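Local coordinates for oligopeptide ABC transporter, periplasmic oligopeptide-binding protein, putative (Thermotoga maritima MSB8, PDB 5IPW) that probably binds oligopeptides in the periplasm and delivers them to an ABC transporter for uptake into the cell, at residues S337-S342 / V451-M456; I443-Q448 / V468-L473; L477-A482 / A515-I520. All coordinates share one frame; numbering follows the deposited sequence.

Contact 1. Residues S337-S342 / V451-M456; sequences SASRIS and VDVWTM
The indole of Trp454 reaches from helix 448-462 to Ser339 and Ile341, where the chain turns into strand 340-343. The contact joins a helix to the five-stranded mixed sheet of an alpha/beta domain whose strand order is consistent with the type 2 periplasmic-binding fold. Its tight part lies round this indole. With CG anti to the carbonyl carbon (chi1 -65°), the ring leaves the helix toward the strand, its six-membered end directed at Ile341 and its N-H at Ser339. Ile341 crosses the ring obliquely: CG2 comes 3.3 Å from Trp454 CH2, while Ile341 CD1 stands over the rim of one face, 4.2 Å above the plane. The opposite face is covered near its rim by CG1 of Val453, the preceding residue in the helix. Val491 of the adjoining strand 489-494 and Ile443 of strand 440-445, one strand farther, also touch the indole, so it lies within the apolar layer between helix and sheet.

The polar edge is satisfied there too. Trp454 NE1 donates to Ser339 OG at 2.8 Å, a bent bond (146° at the hydrogen) with the oxygen 18° out of the ring plane. The same hydroxyl is hydrogen-bonded to His450, so two side chains of helix 448-462 hold it. Behind it, an ST turn shapes the corner: Ser337 OG accepts from Ser339 N at 2.8 Å.

The other side of the helix is looser. Asp452 and Met456 are partly exposed, although both touch helix 371-379, and Thr455 is exposed. There the Thr455 hydroxyl folds back on its own helix and, together with Thr455 N, bonds to Val451 O; OG1 lies 2.6 Å from that oxygen, well above its carbonyl plane.

Contact 2. Residues I443-Q448 / V468-L473; sequences ITVTGQ and VEIENL
Ile443, Thr444 and Val445 run parallel to Ile470, Glu471 and Asn472 as neighbouring strands of a beta-alpha-beta unit, their short axes 4.9 Å apart and inclined by 23°. The backbone bonds form the usual parallel ladder. Ile443 N and O bond to Glu469 O and Glu471 N; Val445 N bonds to Glu471 O, and Leu473 N to Val445 O at 2.9 Å.

Side-chain oxygens and backbone groups extend the pairing past the end of the strands. Thr446 OG1 donates to Leu473 O at 2.9 Å, nearly in line with the carbonyl. Asn472 has CG anti to its N (chi1 -179°), which carries the amide across to the loop that follows strand 440-445: its OD1 accepts from Gly447 N at 2.8 Å, in the carbonyl plane. Gly447 is the N-cap residue of helix 448-462, and its positive phi would press a beta-carbon against the preceding carbonyl oxygen. Farther back, Thr444 OG1 lies alongside the extended Glu471, 3.1 Å from OE1.

Apolar contacts fall on both faces. Ile443 and Ile470 lie side by side, with Ile470 CD1 3.6 Å from Ile443 CB, and Ile443 CD1 also meets Val468 CG2 at 3.9 Å. On the other face Thr444 CG2 touches Leu473 CD1.

The strand pair thus lies between two helices: the connecting helix 448-462 covers the Ile443 and Val445 face through Val451 and Trp461, helix 475-484 brings Phe478 to Thr444, and strand 489-494 continues the sheet beyond 440-445, leaving 467-472 outermost within the chain.

Contact 3. Residues L477-A482 / A515-I520; sequences LFYERA and ADFWYI
Phe478 and Phe517 meet nearly at right angles, an offset edge-to-face pair with planes at 85° and centroids 5.6 Å apart. Phe478 presents its edge: with CG anti to the backbone N (chi1 -179°), its ring extends from helix 475-484 and brings CE2 to 3.6 Å from Phe517 CZ. Tyr479 meets the same end of the Phe517 ring, but near its plane, with Tyr479 CE1 3.9 Å from Phe517 CZ. One turn along the helix Ala482 offers only a methyl, and its CB approaches Phe517 CE1 obliquely at 3.7 Å. Ile520 adds a slighter touch, its CD1 lying against the Ala482 carbonyl. No hydrogen bond crosses the contact. The loop is shaped instead by an Asx turn, in which Asp516 OD2 accepts from Trp518 N.

A serine in place of Phe517 would probably open a gap between loop and helix, leaving the edge of Phe478 without its aromatic face and depriving the Ala482 methyl of its cover from the loop.

The loop leads from strand 489-494 toward helix 523-534, and Phe517 fits between helix 475-484 and the sheet, touching Met490 and the edge-to-face partner Trp492 on strand 489-494 and Ser342 on strand 340-343.

How the contacts relate
Contacts 1 and 2 serve one sheet and share helix 448-462, which connects the two strands of contact 2 and carries Trp454 of contact 1; they meet where Val451 packs on Val445 and Asn472. Contact 3 lies across the sheet, with Phe478 resting on the backbone of Thr444 and Val445 and on the Thr446 methyl. Contacts 1 and 3 are buried and centre on aromatic rings, though contact 3 lacks the polar bond of contact 1. Contact 2, at the sheet margin and only partly buried, depends mainly on backbone hydrogen bonds. Charges bridge the layers: Arg340 forms a salt bridge with Asp516, joining contacts 1 and 3, while Glu471 and Arg481 make a long, weak ion pair between contacts 2 and 3.

Contact 1. Residues S337-S342 / V451-M456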
loop_
_atom_site.group_PDB
_atom_site.type_symbol
_atom_site.label_atom_id
_atom_site.label_comp_id
_atom_site.label_asym_id
_atom_site.label_seq_id
_atom_site.Cartn_x
_atom_site.Cartn_y
_atom_site.Cartn_z
ATOM N N SER A 337 -6.361 -12.808 3.127
ATOM C CA SER A 337 -6.115 -14.230 3.138
ATOM C C SER A 337 -4.863 -14.525 2.347
ATOM O O SER A 337 -4.569 -13.851 1.368
ATOM C CB SER A 337 -7.281 -14.978 2.509
ATOM O OG SER A 337 -6.884 -16.296 2.176
ATOM N N ALA A 338 -4.125 -15.537 2.774
ATOM C CA ALA A 338 -2.984 -16.011 2.010
ATOM C C ALA A 338 -3.435 -16.920 0.862
ATOM O O ALA A 338 -2.694 -17.113 -0.105
ATOM C CB ALA A 338 -2.023 -16.758 2.914
ATOM N N SER A 339 -4.637 -17.489 0.974
ATOM C CA SER A 339 -5.140 -18.424 -0.034
ATOM C C SER A 339 -6.651 -18.594 0.053
ATOM O O SER A 339 -7.137 -19.384 0.851
ATOM C CB SER A 339 -4.454 -19.785 0.116
ATOM O OG SER A 339 -4.788 -20.649 -0.957
ATOM N N ARG A 340 -7.377 -17.841 -0.774
ATOM C CA ARG A 340 -8.839 -17.894 -0.817
ATOM C C ARG A 340 -9.338 -18.541 -2.107
ATOM O O ARG A 340 -8.556 -18.803 -3.018
ATOM C CB ARG A 340 -9.463 -16.499 -0.629
ATOM C CG ARG A 340 -8.923 -15.375 -1.506
ATOM C CD ARG A 340 -9.456 -15.360 -2.937
ATOM N NE ARG A 340 -8.908 -14.218 -3.669
ATOM C CZ ARG A 340 -9.440 -13.654 -4.754
ATOM N NH1 ARG A 340 -10.566 -14.113 -5.295
ATOM N NH2 ARG A 340 -8.829 -12.610 -5.306
ATOM N N ILE A 341 -10.645 -18.794 -2.166
ATOM C CA ILE A 341 -11.276 -19.427 -3.322
ATOM C C ILE A 341 -12.582 -18.732 -3.683
ATOM O O ILE A 341 -13.300 -18.219 -2.823
ATOM C CB ILE A 341 -11.546 -20.930 -3.073
ATOM C CG1 ILE A 341 -11.898 -21.651 -4.378
ATOM C CG2 ILE A 341 -12.657 -21.137 -2.047
ATOM C CD1 ILE A 341 -11.998 -23.156 -4.223
ATOM N N SER A 342 -12.871 -18.700 -4.975
ATOM C CA SER A 342 -14.189 -18.316 -5.446
ATOM C C SER A 342 -14.674 -19.407 -6.394
ATOM O O SER A 342 -13.886 -20.005 -7.130
ATOM C CB SER A 342 -14.175 -16.936 -6.114
ATOM O OG SER A 342 -13.044 -16.754 -6.938
ATOM N N VAL A 451 -1.547 -25.591 -3.762
ATOM C CA VAL A 451 -1.852 -27.019 -3.812
ATOM C C VAL A 451 -1.961 -27.552 -2.387
ATOM O O VAL A 451 -2.997 -28.090 -1.996
ATOM C CB VAL A 451 -0.759 -27.803 -4.574
ATOM C CG1 VAL A 451 -0.903 -29.306 -4.367
ATOM C CG2 VAL A 451 -0.794 -27.466 -6.058
ATOM N N ASP A 452 -0.892 -27.367 -1.617
ATOM C CA ASP A 452 -0.815 -27.856 -0.232
ATOM C C ASP A 452 -1.997 -27.398 0.610
ATOM O O ASP A 452 -2.574 -28.183 1.362
ATOM C CB ASP A 452 0.477 -27.385 0.441
ATOM C CG ASP A 452 1.715 -27.830 -0.297
ATOM O OD1 ASP A 452 1.604 -28.759 -1.124
ATOM O OD2 ASP A 452 2.797 -27.250 -0.058
ATOM N N VAL A 453 -2.349 -26.126 0.474
ATOM C CA VAL A 453 -3.445 -25.540 1.245
ATOM C C VAL A 453 -4.737 -26.304 0.993
ATOM O O VAL A 453 -5.376 -26.797 1.928
ATOM C CB VAL A 453 -3.679 -24.057 0.880
ATOM C CG1 VAL A 453 -4.820 -23.467 1.703
ATOM C CG2 VAL A 453 -2.408 -23.241 1.078
ATOM N N TRP A 454 -5.106 -26.403 -0.280
ATOM C CA TRP A 454 -6.412 -26.933 -0.658
ATOM C C TRP A 454 -6.435 -28.456 -0.743
ATOM O O TRP A 454 -7.504 -29.061 -0.629
ATOM C CB TRP A 454 -6.884 -26.259 -1.944
ATOM C CG TRP A 454 -7.118 -24.808 -1.696
ATOM C CD1 TRP A 454 -6.216 -23.792 -1.847
ATOM C CD2 TRP A 454 -8.313 -24.210 -1.184
ATOM N NE1 TRP A 454 -6.786 -22.600 -1.485
ATOM C CE2 TRP A 454 -8.073 -22.827 -1.074
ATOM C CE3 TRP A 454 -9.569 -24.708 -0.819
ATOM C CZ2 TRP A 454 -9.042 -21.936 -0.617
ATOM C CZ3 TRP A 454 -10.535 -23.819 -0.365
ATOM C CH2 TRP A 454 -10.265 -22.452 -0.264
ATOM N N THR A 455 -5.262 -29.066 -0.903
ATOM C CA THR A 455 -5.108 -30.508 -0.700
ATOM C C THR A 455 -5.601 -30.925 0.689
ATOM O O THR A 455 -6.187 -31.992 0.850
ATOM C CB THR A 455 -3.643 -30.948 -0.862
ATOM O OG1 THR A 455 -3.197 -30.648 -2.189
ATOM C CG2 THR A 455 -3.483 -32.450 -0.613
ATOM N N MET A 456 -5.366 -30.084 1.689
ATOM C CA MET A 456 -5.863 -30.348 3.031
ATOM C C MET A 456 -7.362 -30.124 3.109
ATOM O O MET A 456 -8.049 -30.822 3.844
ATOM C CB MET A 456 -5.157 -29.465 4.055
ATOM C CG MET A 456 -3.670 -29.754 4.190
ATOM S SD MET A 456 -2.790 -28.540 5.193
ATOM C CE MET A 456 -3.941 -28.341 6.549
#

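Contact 2. Residues I443-Q448 / V468-L473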
loop_
_atom_site.group_PDB
_atom_site.type_symbol
_atom_site.label_atom_id
_atom_site.label_comp_id
_atom_site.label_asym_id
_atom_site.label_seq_id
_atom_site.Cartn_x
_atom_site.Cartn_y
_atom_site.Cartn_z
ATOM N N ILE A 443 -10.765 -27.890 -8.109
ATOM C CA ILE A 443 -10.178 -26.646 -7.643
ATOM C C ILE A 443 -8.945 -26.376 -8.479
ATOM O O ILE A 443 -8.023 -27.194 -8.529
ATOM C CB ILE A 443 -9.773 -26.715 -6.157
ATOM C CG1 ILE A 443 -11.007 -26.951 -5.281
ATOM C CG2 ILE A 443 -9.072 -25.427 -5.733
ATOM C CD1 ILE A 443 -10.683 -27.307 -3.847
ATOM N N THR A 444 -8.941 -25.222 -9.136
ATOM C CA THR A 444 -7.831 -24.811 -9.970
ATOM C C THR A 444 -6.935 -23.865 -9.198
ATOM O O THR A 444 -7.400 -22.844 -8.680
ATOM C CB THR A 444 -8.333 -24.074 -11.218
ATOM O OG1 THR A 444 -9.318 -24.875 -11.877
ATOM C CG2 THR A 444 -7.174 -23.776 -12.177
ATOM N N VAL A 445 -5.648 -24.202 -9.132
ATOM C CA VAL A 445 -4.657 -23.348 -8.491
ATOM C C VAL A 445 -3.445 -23.186 -9.392
ATOM O O VAL A 445 -3.315 -23.870 -10.406
ATOM C CB VAL A 445 -4.188 -23.924 -7.133
ATOM C CG1 VAL A 445 -5.378 -24.305 -6.271
ATOM C CG2 VAL A 445 -3.286 -25.138 -7.322
ATOM N N THR A 446 -2.561 -22.273 -9.009
ATOM C CA THR A 446 -1.229 -22.190 -9.600
ATOM C C THR A 446 -0.220 -21.941 -8.478
ATOM O O THR A 446 -0.356 -20.992 -7.706
ATOM C CB THR A 446 -1.148 -21.120 -10.709
ATOM O OG1 THR A 446 0.187 -21.058 -11.224
ATOM C CG2 THR A 446 -1.574 -19.751 -10.203
ATOM N N GLY A 447 0.760 -22.834 -8.365
ATOM C CA GLY A 447 1.780 -22.744 -7.323
ATOM C C GLY A 447 1.669 -23.834 -6.273
ATOM O O GLY A 447 0.607 -24.030 -5.672
ATOM N N GLN A 448 2.786 -24.520 -6.036
ATOM C CA GLN A 448 2.848 -25.613 -5.059
ATOM C C GLN A 448 2.291 -25.236 -3.684
ATOM O O GLN A 448 1.743 -26.082 -2.977
ATOM C CB GLN A 448 4.295 -26.098 -4.902
ATOM C CG GLN A 448 4.457 -27.329 -4.019
ATOM C CD GLN A 448 3.587 -28.482 -4.475
ATOM O OE1 GLN A 448 2.726 -28.957 -3.734
ATOM N NE2 GLN A 448 3.791 -28.920 -5.714
ATOM N N VAL A 468 -13.701 -32.979 -4.167
ATOM C CA VAL A 468 -12.854 -32.100 -4.959
ATOM C C VAL A 468 -11.537 -32.760 -5.320
ATOM O O VAL A 468 -11.057 -33.647 -4.610
ATOM C CB VAL A 468 -12.580 -30.755 -4.252
ATOM C CG1 VAL A 468 -13.882 -29.994 -4.036
ATOM C CG2 VAL A 468 -11.841 -30.962 -2.936
ATOM N N GLU A 469 -10.989 -32.330 -6.453
ATOM C CA GLU A 469 -9.619 -32.633 -6.847
ATOM C C GLU A 469 -8.899 -31.313 -7.075
ATOM O O GLU A 469 -9.530 -30.259 -7.192
ATOM C CB GLU A 469 -9.572 -33.463 -8.130
ATOM C CG GLU A 469 -10.299 -34.798 -8.052
ATOM C CD GLU A 469 -9.722 -35.750 -7.017
ATOM O OE1 GLU A 469 -8.540 -35.602 -6.631
ATOM O OE2 GLU A 469 -10.465 -36.660 -6.594
ATOM N N ILE A 470 -7.576 -31.385 -7.145
ATOM C CA ILE A 470 -6.739 -30.202 -7.214
ATOM C C ILE A 470 -5.896 -30.259 -8.475
ATOM O O ILE A 470 -5.082 -31.169 -8.635
ATOM C CB ILE A 470 -5.800 -30.131 -5.987
ATOM C CG1 ILE A 470 -6.598 -30.154 -4.674
ATOM C CG2 ILE A 470 -4.901 -28.905 -6.058
ATOM C CD1 ILE A 470 -7.631 -29.056 -4.525
ATOM N N GLU A 471 -6.091 -29.297 -9.375
ATOM C CA GLU A 471 -5.213 -29.176 -10.536
ATOM C C GLU A 471 -4.319 -27.954 -10.365
ATOM O O GLU A 471 -4.784 -26.858 -10.048
ATOM C CB GLU A 471 -5.992 -29.153 -11.868
ATOM C CG GLU A 471 -6.879 -27.938 -12.135
ATOM C CD GLU A 471 -7.556 -27.975 -13.509
ATOM O OE1 GLU A 471 -8.194 -26.970 -13.882
ATOM O OE2 GLU A 471 -7.451 -28.996 -14.224
ATOM N N ASN A 472 -3.024 -28.175 -10.546
ATOM C CA ASN A 472 -2.033 -27.124 -10.463
ATOM C C ASN A 472 -1.595 -26.767 -11.872
ATOM O O ASN A 472 -0.924 -27.552 -12.536
ATOM C CB ASN A 472 -0.836 -27.604 -9.644
ATOM C CG ASN A 472 0.233 -26.537 -9.487
ATOM O OD1 ASN A 472 -0.071 -25.377 -9.217
ATOM N ND2 ASN A 472 1.489 -26.923 -9.660
ATOM N N LEU A 473 -1.983 -25.584 -12.331
ATOM C CA LEU A 473 -1.674 -25.163 -13.689
ATOM C C LEU A 473 -0.533 -24.171 -13.701
ATOM O O LEU A 473 -0.338 -23.408 -12.755
ATOM C CB LEU A 473 -2.897 -24.527 -14.354
ATOM C CG LEU A 473 -4.224 -25.282 -14.229
ATOM C CD1 LEU A 473 -5.326 -24.529 -14.964
ATOM C CD2 LEU A 473 -4.096 -26.707 -14.749
#

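Contact 3. Residues L477-A482 / A515-I520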
loop_
_atom_site.group_PDB
_atom_site.type_symbol
_atom_site.label_atom_id
_atom_site.label_comp_id
_atom_site.label_asym_id
_atom_site.label_seq_id
_atom_site.Cartn_x
_atom_site.Cartn_y
_atom_site.Cartn_z
ATOM N N LEU A 477 -1.503 -20.543 -18.301
ATOM C CA LEU A 477 -2.640 -21.406 -18.614
ATOM C C LEU A 477 -3.764 -21.160 -17.615
ATOM O O LEU A 477 -4.934 -21.100 -17.985
ATOM C CB LEU A 477 -2.240 -22.888 -18.603
ATOM C CG LEU A 477 -3.335 -23.883 -19.033
ATOM C CD1 LEU A 477 -3.692 -23.723 -20.503
ATOM C CD2 LEU A 477 -2.910 -25.316 -18.760
ATOM N N PHE A 478 -3.383 -21.037 -16.347
ATOM C CA PHE A 478 -4.281 -20.637 -15.262
ATOM C C PHE A 478 -5.075 -19.389 -15.641
ATOM O O PHE A 478 -6.288 -19.343 -15.456
ATOM C CB PHE A 478 -3.432 -20.380 -14.006
ATOM C CG PHE A 478 -4.214 -19.987 -12.782
ATOM C CD1 PHE A 478 -4.735 -20.953 -11.931
ATOM C CD2 PHE A 478 -4.373 -18.653 -12.444
ATOM C CE1 PHE A 478 -5.435 -20.595 -10.788
ATOM C CE2 PHE A 478 -5.069 -18.290 -11.305
ATOM C CZ PHE A 478 -5.603 -19.260 -10.476
ATOM N N TYR A 479 -4.387 -18.384 -16.184
ATOM C CA TYR A 479 -5.016 -17.114 -16.540
ATOM C C TYR A 479 -5.884 -17.214 -17.788
ATOM O O TYR A 479 -6.903 -16.526 -17.889
ATOM C CB TYR A 479 -3.966 -16.010 -16.734
ATOM C CG TYR A 479 -3.543 -15.323 -15.455
ATOM C CD1 TYR A 479 -4.467 -14.625 -14.676
ATOM C CD2 TYR A 479 -2.215 -15.347 -15.034
ATOM C CE1 TYR A 479 -4.084 -13.993 -13.504
ATOM C CE2 TYR A 479 -1.821 -14.713 -13.866
ATOM C CZ TYR A 479 -2.760 -14.044 -13.104
ATOM O OH TYR A 479 -2.363 -13.415 -11.948
ATOM N N GLU A 480 -5.471 -18.053 -18.735
ATOM C CA GLU A 480 -6.233 -18.262 -19.972
ATOM C C GLU A 480 -7.519 -19.056 -19.720
ATOM O O GLU A 480 -8.567 -18.759 -20.294
ATOM C CB GLU A 480 -5.356 -18.918 -21.045
ATOM C CG GLU A 480 -4.429 -17.907 -21.720
ATOM C CD GLU A 480 -3.361 -18.521 -22.616
ATOM O OE1 GLU A 480 -3.494 -19.702 -23.004
ATOM O OE2 GLU A 480 -2.382 -17.800 -22.934
ATOM N N ARG A 481 -7.432 -20.047 -18.841
ATOM C CA ARG A 481 -8.617 -20.740 -18.342
ATOM C C ARG A 481 -9.583 -19.770 -17.650
ATOM O O ARG A 481 -10.790 -19.856 -17.842
ATOM C CB ARG A 481 -8.214 -21.839 -17.361
ATOM C CG ARG A 481 -7.465 -23.000 -17.985
ATOM C CD ARG A 481 -8.384 -23.972 -18.696
ATOM N NE ARG A 481 -7.634 -25.097 -19.254
ATOM C CZ ARG A 481 -7.267 -26.193 -18.583
ATOM N NH1 ARG A 481 -7.579 -26.356 -17.295
ATOM N NH2 ARG A 481 -6.586 -27.146 -19.212
ATOM N N ALA A 482 -9.046 -18.853 -16.850
ATOM C CA ALA A 482 -9.869 -17.899 -16.100
ATOM C C ALA A 482 -10.655 -16.971 -17.001
ATOM O O ALA A 482 -11.853 -16.803 -16.828
ATOM C CB ALA A 482 -9.005 -17.073 -15.162
ATOM N N ALA A 515 -10.912 -7.775 -14.014
ATOM C CA ALA A 515 -11.799 -8.304 -12.991
ATOM C C ALA A 515 -11.074 -9.295 -12.099
ATOM O O ALA A 515 -10.108 -9.941 -12.518
ATOM C CB ALA A 515 -12.992 -8.976 -13.643
ATOM N N ASP A 516 -11.540 -9.406 -10.859
ATOM C CA ASP A 516 -11.107 -10.485 -9.993
ATOM C C ASP A 516 -11.837 -11.751 -10.387
ATOM O O ASP A 516 -12.900 -11.703 -10.992
ATOM C CB ASP A 516 -11.400 -10.187 -8.527
ATOM C CG ASP A 516 -10.776 -11.210 -7.601
ATOM O OD1 ASP A 516 -9.545 -11.131 -7.382
ATOM O OD2 ASP A 516 -11.498 -12.112 -7.119
ATOM N N PHE A 517 -11.267 -12.883 -10.013
ATOM C CA PHE A 517 -11.830 -14.168 -10.367
ATOM C C PHE A 517 -13.281 -14.349 -9.948
ATOM O O PHE A 517 -14.048 -14.971 -10.688
ATOM C CB PHE A 517 -10.989 -15.292 -9.774
ATOM C CG PHE A 517 -9.575 -15.291 -10.252
ATOM C CD1 PHE A 517 -9.295 -15.374 -11.602
ATOM C CD2 PHE A 517 -8.525 -15.194 -9.359
ATOM C CE1 PHE A 517 -7.992 -15.367 -12.054
ATOM C CE2 PHE A 517 -7.217 -15.187 -9.806
ATOM C CZ PHE A 517 -6.951 -15.279 -11.154
ATOM N N TRP A 518 -13.666 -13.812 -8.788
ATOM C CA TRP A 518 -14.987 -14.130 -8.223
ATOM C C TRP A 518 -16.152 -13.593 -9.054
ATOM O O TRP A 518 -17.217 -14.189 -9.053
ATOM C CB TRP A 518 -15.115 -13.744 -6.728
ATOM C CG TRP A 518 -15.324 -12.277 -6.391
ATOM C CD1 TRP A 518 -14.366 -11.382 -6.018
ATOM C CD2 TRP A 518 -16.571 -11.571 -6.332
ATOM N NE1 TRP A 518 -14.930 -10.156 -5.764
ATOM C CE2 TRP A 518 -16.283 -10.244 -5.944
ATOM C CE3 TRP A 518 -17.901 -11.925 -6.585
ATOM C CZ2 TRP A 518 -17.275 -9.262 -5.820
ATOM C CZ3 TRP A 518 -18.893 -10.941 -6.458
ATOM C CH2 TRP A 518 -18.568 -9.629 -6.082
ATOM N N TYR A 519 -15.948 -12.502 -9.788
ATOM C CA TYR A 519 -17.003 -11.990 -10.659
ATOM C C TYR A 519 -16.626 -11.956 -12.128
ATOM O O TYR A 519 -17.297 -11.295 -12.914
ATOM C CB TYR A 519 -17.454 -10.599 -10.210
ATOM C CG TYR A 519 -16.400 -9.521 -10.261
ATOM C CD1 TYR A 519 -16.188 -8.777 -11.415
ATOM C CD2 TYR A 519 -15.643 -9.222 -9.143
ATOM C CE1 TYR A 519 -15.235 -7.779 -11.454
ATOM C CE2 TYR A 519 -14.692 -8.226 -9.171
ATOM C CZ TYR A 519 -14.488 -7.510 -10.328
ATOM O OH TYR A 519 -13.540 -6.517 -10.363
ATOM N N ILE A 520 -15.587 -12.688 -12.509
ATOM C CA ILE A 520 -15.022 -12.540 -13.848
ATOM C C ILE A 520 -16.020 -12.938 -14.942
ATOM O O ILE A 520 -16.142 -12.244 -15.948
ATOM C CB ILE A 520 -13.665 -13.279 -13.991
ATOM C CG1 ILE A 520 -12.958 -12.841 -15.270
ATOM C CG2 ILE A 520 -13.826 -14.788 -13.965
ATOM C CD1 ILE A 520 -11.510 -13.274 -15.321
#